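Local atomic coordinates of axin interactor, dorsalization-associated protein (Danio rerio, PDB entry 2QZQ), a protein that acts as a ventralizing factor in the embryo, binding axin and disrupting its homodimerization, thereby inhibiting axin-mediated JNK activation. Residues Gly29-Pro34 / Phe90-Pro95; Asp33-Val38 / Thr54-Arg59. All blocks are in the same frame, centred on the assembly; numbering follows the deposited sequence.

Contact 1 (Gly29-Pro34 / Phe90-Pro95)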
loop_
_atom_site.group_PDB
_atom_site.type_symbol
_atom_site.label_atom_id
_atom_site.label_comp_id
_atom_site.label_asym_id
_atom_site.label_seq_id
_atom_site.Cartn_x
_atom_site.Cartn_y
_atom_site.Cartn_z
ATOM N N GLY A 29 -9.184 -7.003 13.695
ATOM C CA GLY A 29 -10.624 -7.296 13.755
ATOM C C GLY A 29 -11.508 -6.178 14.327
ATOM O O GLY A 29 -12.726 -6.183 14.112
ATOM N N GLN A 30 -10.902 -5.247 15.053
ATOM C CA GLN A 30 -11.599 -4.070 15.595
ATOM C C GLN A 30 -11.794 -2.954 14.582
ATOM O O GLN A 30 -12.625 -2.031 14.809
ATOM C CB GLN A 30 -10.819 -3.486 16.777
ATOM C CG GLN A 30 -10.527 -4.480 17.897
ATOM C CD GLN A 30 -10.173 -3.803 19.198
ATOM O OE1 GLN A 30 -9.546 -2.729 19.218
ATOM N NE2 GLN A 30 -10.580 -4.424 20.312
ATOM N N CYS A 31 -10.989 -2.977 13.514
ATOM C CA CYS A 31 -10.955 -1.895 12.556
ATOM C C CYS A 31 -12.186 -1.962 11.676
ATOM O O CYS A 31 -12.482 -2.994 11.070
ATOM C CB CYS A 31 -9.650 -1.899 11.703
ATOM S SG CYS A 31 -8.163 -1.718 12.699
ATOM N N ILE A 32 -12.915 -0.852 11.658
ATOM C CA ILE A 32 -14.190 -0.742 10.952
ATOM C C ILE A 32 -14.011 -0.182 9.540
ATOM O O ILE A 32 -13.351 0.847 9.344
ATOM C CB ILE A 32 -15.199 0.173 11.759
ATOM C CG1 ILE A 32 -15.355 -0.318 13.217
ATOM C CG2 ILE A 32 -16.529 0.256 11.023
ATOM C CD1 ILE A 32 -15.799 -1.789 13.361
ATOM N N ASP A 33 -14.584 -0.881 8.562
ATOM C CA ASP A 33 -14.560 -0.473 7.147
ATOM C C ASP A 33 -13.127 -0.187 6.688
ATOM O O ASP A 33 -12.824 0.896 6.175
ATOM C CB ASP A 33 -15.460 0.740 6.904
ATOM C CG ASP A 33 -16.937 0.425 7.141
ATOM O OD1 ASP A 33 -17.300 -0.758 7.162
ATOM O OD2 ASP A 33 -17.712 1.380 7.301
ATOM N N PRO A 34 -12.248 -1.172 6.879
ATOM C CA PRO A 34 -10.829 -0.935 6.554
ATOM C C PRO A 34 -10.560 -0.893 5.052
ATOM O O PRO A 34 -11.164 -1.650 4.269
ATOM C CB PRO A 34 -10.122 -2.129 7.195
ATOM C CG PRO A 34 -11.146 -3.230 7.164
ATOM C CD PRO A 34 -12.492 -2.532 7.405
ATOM N N PHE A 90 -3.102 2.330 5.515
ATOM C CA PHE A 90 -4.245 1.594 6.004
ATOM C C PHE A 90 -5.168 2.576 6.713
ATOM O O PHE A 90 -4.758 3.273 7.643
ATOM C CB PHE A 90 -3.805 0.495 6.947
ATOM C CG PHE A 90 -4.949 -0.273 7.561
ATOM C CD1 PHE A 90 -5.433 -1.411 6.957
ATOM C CD2 PHE A 90 -5.542 0.176 8.752
ATOM C CE1 PHE A 90 -6.502 -2.115 7.542
ATOM C CE2 PHE A 90 -6.581 -0.497 9.329
ATOM C CZ PHE A 90 -7.067 -1.660 8.727
ATOM N N LYS A 91 -6.406 2.642 6.217
ATOM C CA LYS A 91 -7.399 3.588 6.719
ATOM C C LYS A 91 -8.628 2.852 7.221
ATOM O O LYS A 91 -8.958 1.766 6.741
ATOM C CB LYS A 91 -7.767 4.552 5.609
ATOM C CG LYS A 91 -6.588 5.506 5.228
ATOM C CD LYS A 91 -6.971 6.430 4.118
ATOM C CE LYS A 91 -5.792 7.223 3.612
ATOM N NZ LYS A 91 -6.195 7.991 2.390
ATOM N N HIS A 92 -9.321 3.462 8.187
ATOM C CA HIS A 92 -10.458 2.825 8.823
ATOM C C HIS A 92 -11.335 3.908 9.466
ATOM O O HIS A 92 -10.884 5.054 9.707
ATOM C CB HIS A 92 -10.024 1.722 9.821
ATOM C CG HIS A 92 -9.314 2.239 11.041
ATOM N ND1 HIS A 92 -8.120 2.933 10.980
ATOM C CD2 HIS A 92 -9.644 2.188 12.351
ATOM C CE1 HIS A 92 -7.752 3.285 12.198
ATOM N NE2 HIS A 92 -8.654 2.837 13.048
ATOM N N TYR A 93 -12.581 3.524 9.720
ATOM C CA TYR A 93 -13.577 4.447 10.276
ATOM C C TYR A 93 -13.512 4.400 11.790
ATOM O O TYR A 93 -13.659 3.329 12.367
ATOM C CB TYR A 93 -14.985 4.005 9.830
ATOM C CG TYR A 93 -16.094 4.850 10.444
ATOM C CD1 TYR A 93 -16.312 6.146 9.996
ATOM C CD2 TYR A 93 -16.894 4.350 11.475
ATOM C CE1 TYR A 93 -17.337 6.951 10.543
ATOM C CE2 TYR A 93 -17.921 5.134 12.024
ATOM C CZ TYR A 93 -18.127 6.431 11.561
ATOM O OH TYR A 93 -19.131 7.230 12.101
ATOM N N LYS A 94 -13.334 5.557 12.432
ATOM C CA LYS A 94 -13.276 5.621 13.908
ATOM C C LYS A 94 -14.651 6.031 14.444
ATOM O O LYS A 94 -15.072 7.193 14.274
ATOM C CB LYS A 94 -12.208 6.608 14.379
ATOM C CG LYS A 94 -10.777 6.160 14.081
ATOM C CD LYS A 94 -9.805 7.177 14.651
ATOM C CE LYS A 94 -9.083 6.666 15.905
ATOM N NZ LYS A 94 -7.794 7.442 16.079
ATOM N N PRO A 95 -15.378 5.080 15.061
ATOM C CA PRO A 95 -16.784 5.380 15.388
ATOM C C PRO A 95 -16.999 6.471 16.434
ATOM O O PRO A 95 -18.068 7.111 16.437
ATOM C CB PRO A 95 -17.322 4.028 15.906
ATOM C CG PRO A 95 -16.339 3.019 15.455
ATOM C CD PRO A 95 -15.015 3.710 15.449
#
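I32 and Y93 meet where segment 29-34 passes the end of strand 85-94. One backbone hydrogen bond joins them: Y93 N donates a hydrogen bond to I32 O at 2.8 Å. The bond is almost straight, 175° at the hydrogen. The donor sits 18° out of the carbonyl plane. The chain turns a corner at D33, and beyond it the CA of P34 makes a CA-H...O contact with K91 O at 3.3 Å. These backbone contacts bring the approach to strand 34-41 up to its neighbour in the C2 domain, the C-terminal part of this protein. Its fold is an antiparallel beta sandwich. The loop also falls within the region that binds axin, as inferred by similarity.

C31 and P34 both reach the outer end of the F90 ring. F90 CG is anti to the backbone N (chi1 177°), which sends the ring out toward the loop. P34 CB approaches F90 CZ obliquely at 3.4 Å. C31 CB comes in at the ring edge, in plane, while its SG reaches F90 CE2 at 3.9 Å from an oblique direction. The same sulfur lies over one face of the H92 ring. L25 and I65 also pack on F90, so this side of the contact is buried.

Past the backbone bond the packing is looser. I32 uses its two branches separately. CG2 approaches Y93 CD2 at 4.1 Å, with the two side chains crossing at a slant, and CG1 reaches P95 CG at 4.1 Å. The H92 CB methylene lies 3.5 Å from I32 O.

Contact 2 (Asp33-Val38 / Thr54-Arg59); sequences DPYITV and TPVATR
T54 sets its side chain against the backbone of Y35 and I36. Its hydroxyl lies between its own backbone N and carbonyl carbon (chi1 73°), which turns OG1 toward strand 34-41. There OG1 accepts a hydrogen bond from I36 N at 3.1 Å and donates one to P55 O at 2.7 Å. The second bond fixes the rotation of the hydroxyl. The methyl CG2 also faces the strand, close to I36 O and 4.1 Å from I36 CB. I20 and F67 cover this buried side.

A valine in place of T54 would probably leave I36 N and P55 O without their hydroxyl partner and weaken the hold of the loop on the strand.

Y35 presents its CB, 3.5 Å from T54 OG1, and its ring leads away from the loop. V56 CG2 approaches the ring obliquely at CD1. The other branch, V56 CG1, is anti to the backbone N (chi1 164°) and rests on D33 CA at 3.6 Å. V56 thus covers the corner at D33 from the exposed side. A57 CB lies beside P34 CG, a loose contact on the buried side, where I65 also touches A57.

Two backbone bonds flank these side chains. T54 N binds I36 O at 2.8 Å, and A57 N binds P34 O at 2.9 Å. Both are nearly straight. Between them the hydroxyl of T54 accepts a strand N-H in place of a backbone carbonyl. The loop 54-59 thus follows the edge of strand 34-41 as it crosses from strand 52-53 to strand 59-60, between the two outermost strands of the C2-type beta sandwich.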
loop_
_atom_site.group_PDB
_atom_site.type_symbol
_atom_site.label_atom_id
_atom_site.label_comp_id
_atom_site.label_asym_id
_atom_site.label_seq_id
_atom_site.Cartn_x
_atom_site.Cartn_y
_atom_site.Cartn_z
ATOM N N ASP A 33 -14.584 -0.881 8.562
ATOM C CA ASP A 33 -14.560 -0.473 7.147
ATOM C C ASP A 33 -13.127 -0.187 6.688
ATOM O O ASP A 33 -12.824 0.896 6.175
ATOM C CB ASP A 33 -15.460 0.740 6.904
ATOM C CG ASP A 33 -16.937 0.425 7.141
ATOM O OD1 ASP A 33 -17.300 -0.758 7.162
ATOM O OD2 ASP A 33 -17.712 1.380 7.301
ATOM N N PRO A 34 -12.248 -1.172 6.879
ATOM C CA PRO A 34 -10.829 -0.935 6.554
ATOM C C PRO A 34 -10.560 -0.893 5.052
ATOM O O PRO A 34 -11.164 -1.650 4.269
ATOM C CB PRO A 34 -10.122 -2.129 7.195
ATOM C CG PRO A 34 -11.146 -3.230 7.164
ATOM C CD PRO A 34 -12.492 -2.532 7.405
ATOM N N TYR A 35 -9.649 -0.024 4.645
ATOM C CA TYR A 35 -9.183 -0.034 3.257
ATOM C C TYR A 35 -7.770 0.512 3.159
ATOM O O TYR A 35 -7.200 0.971 4.142
ATOM C CB TYR A 35 -10.129 0.717 2.314
ATOM C CG TYR A 35 -10.184 2.214 2.518
ATOM C CD1 TYR A 35 -11.022 2.781 3.497
ATOM C CD2 TYR A 35 -9.410 3.069 1.734
ATOM C CE1 TYR A 35 -11.078 4.172 3.679
ATOM C CE2 TYR A 35 -9.449 4.455 1.909
ATOM C CZ TYR A 35 -10.310 4.999 2.876
ATOM O OH TYR A 35 -10.349 6.366 3.047
ATOM N N ILE A 36 -7.201 0.432 1.961
ATOM C CA ILE A 36 -5.825 0.909 1.749
ATOM C C ILE A 36 -5.763 1.875 0.593
ATOM O O ILE A 36 -6.368 1.646 -0.453
ATOM C CB ILE A 36 -4.842 -0.277 1.553
ATOM C CG1 ILE A 36 -4.703 -1.046 2.875
ATOM C CG2 ILE A 36 -3.409 0.211 1.034
ATOM C CD1 ILE A 36 -3.820 -2.347 2.770
ATOM N N THR A 37 -5.008 2.958 0.800
ATOM C CA THR A 37 -4.709 3.928 -0.215
ATOM C C THR A 37 -3.288 3.667 -0.667
ATOM O O THR A 37 -2.348 3.640 0.157
ATOM C CB THR A 37 -4.816 5.348 0.317
ATOM O OG1 THR A 37 -6.174 5.600 0.654
ATOM C CG2 THR A 37 -4.385 6.396 -0.742
ATOM N N VAL A 38 -3.163 3.466 -1.969
ATOM C CA VAL A 38 -1.875 3.219 -2.617
ATOM C C VAL A 38 -1.529 4.439 -3.468
ATOM O O VAL A 38 -2.293 4.852 -4.358
ATOM C CB VAL A 38 -1.887 1.930 -3.494
ATOM C CG1 VAL A 38 -0.462 1.646 -4.139
ATOM C CG2 VAL A 38 -2.383 0.708 -2.709
ATOM N N THR A 54 -8.286 0.978 -2.341
ATOM C CA THR A 54 -8.942 -0.316 -2.454
ATOM C C THR A 54 -10.411 -0.134 -2.043
ATOM O O THR A 54 -10.757 0.847 -1.344
ATOM C CB THR A 54 -8.337 -1.464 -1.601
ATOM O OG1 THR A 54 -8.650 -1.274 -0.211
ATOM C CG2 THR A 54 -6.790 -1.644 -1.812
ATOM N N PRO A 55 -11.279 -1.049 -2.505
ATOM C CA PRO A 55 -12.578 -1.163 -1.846
ATOM C C PRO A 55 -12.358 -1.539 -0.390
ATOM O O PRO A 55 -11.267 -2.018 -0.015
ATOM C CB PRO A 55 -13.232 -2.355 -2.535
ATOM C CG PRO A 55 -12.513 -2.508 -3.857
ATOM C CD PRO A 55 -11.117 -1.993 -3.631
ATOM N N VAL A 56 -13.397 -1.347 0.419
ATOM C CA VAL A 56 -13.398 -1.806 1.807
ATOM C C VAL A 56 -13.289 -3.330 1.902
ATOM O O VAL A 56 -13.955 -4.079 1.176
ATOM C CB VAL A 56 -14.638 -1.255 2.576
ATOM C CG1 VAL A 56 -14.885 -2.003 3.893
ATOM C CG2 VAL A 56 -14.438 0.210 2.846
ATOM N N ALA A 57 -12.423 -3.786 2.794
ATOM C CA ALA A 57 -12.214 -5.201 3.007
ATOM C C ALA A 57 -13.193 -5.690 4.078
ATOM O O ALA A 57 -13.381 -5.028 5.112
ATOM C CB ALA A 57 -10.768 -5.466 3.442
ATOM N N THR A 58 -13.775 -6.861 3.847
ATOM C CA THR A 58 -14.805 -7.401 4.744
ATOM C C THR A 58 -14.334 -8.662 5.441
ATOM O O THR A 58 -14.904 -9.076 6.454
ATOM C CB THR A 58 -16.134 -7.669 3.959
ATOM O OG1 THR A 58 -15.859 -8.505 2.825
ATOM C CG2 THR A 58 -16.712 -6.348 3.455
ATOM N N ARG A 59 -13.278 -9.278 4.915
ATOM C CA ARG A 59 -12.787 -10.519 5.480
ATOM C C ARG A 59 -11.820 -10.222 6.629
ATOM O O ARG A 59 -10.619 -10.045 6.409
ATOM C CB ARG A 59 -12.143 -11.405 4.395
ATOM C CG ARG A 59 -13.093 -11.786 3.222
ATOM C CD ARG A 59 -12.290 -12.187 1.960
ATOM N NE ARG A 59 -11.321 -13.232 2.279
ATOM C CZ ARG A 59 -10.154 -13.392 1.665
ATOM N NH1 ARG A 59 -9.774 -12.561 0.688
ATOM N NH2 ARG A 59 -9.361 -14.387 2.038
#

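Overall arrangement
Contacts 1 and 2 share D33 and P34, and their centres lie about 9 Å apart. Segment 29-34 leads round the corner at D33 into strand 34-41, which has strand 85-94 on one side and the loop 54-59 on the other. The two contacts are tied directly. K91 N probably bonds to Y35 O at 2.8 Å, and K91 NZ probably bonds to T37 OG1 at 3.0 Å. F90 CA also packs on I36 CG1. K60, just beyond the loop 54-59, donates to C31 O and so ties the stretch after contact 2 to contact 1. Segments 29-34, 33-38 and 54-59 belong to the axin-binding region assigned by similarity; segment 90-95 does not.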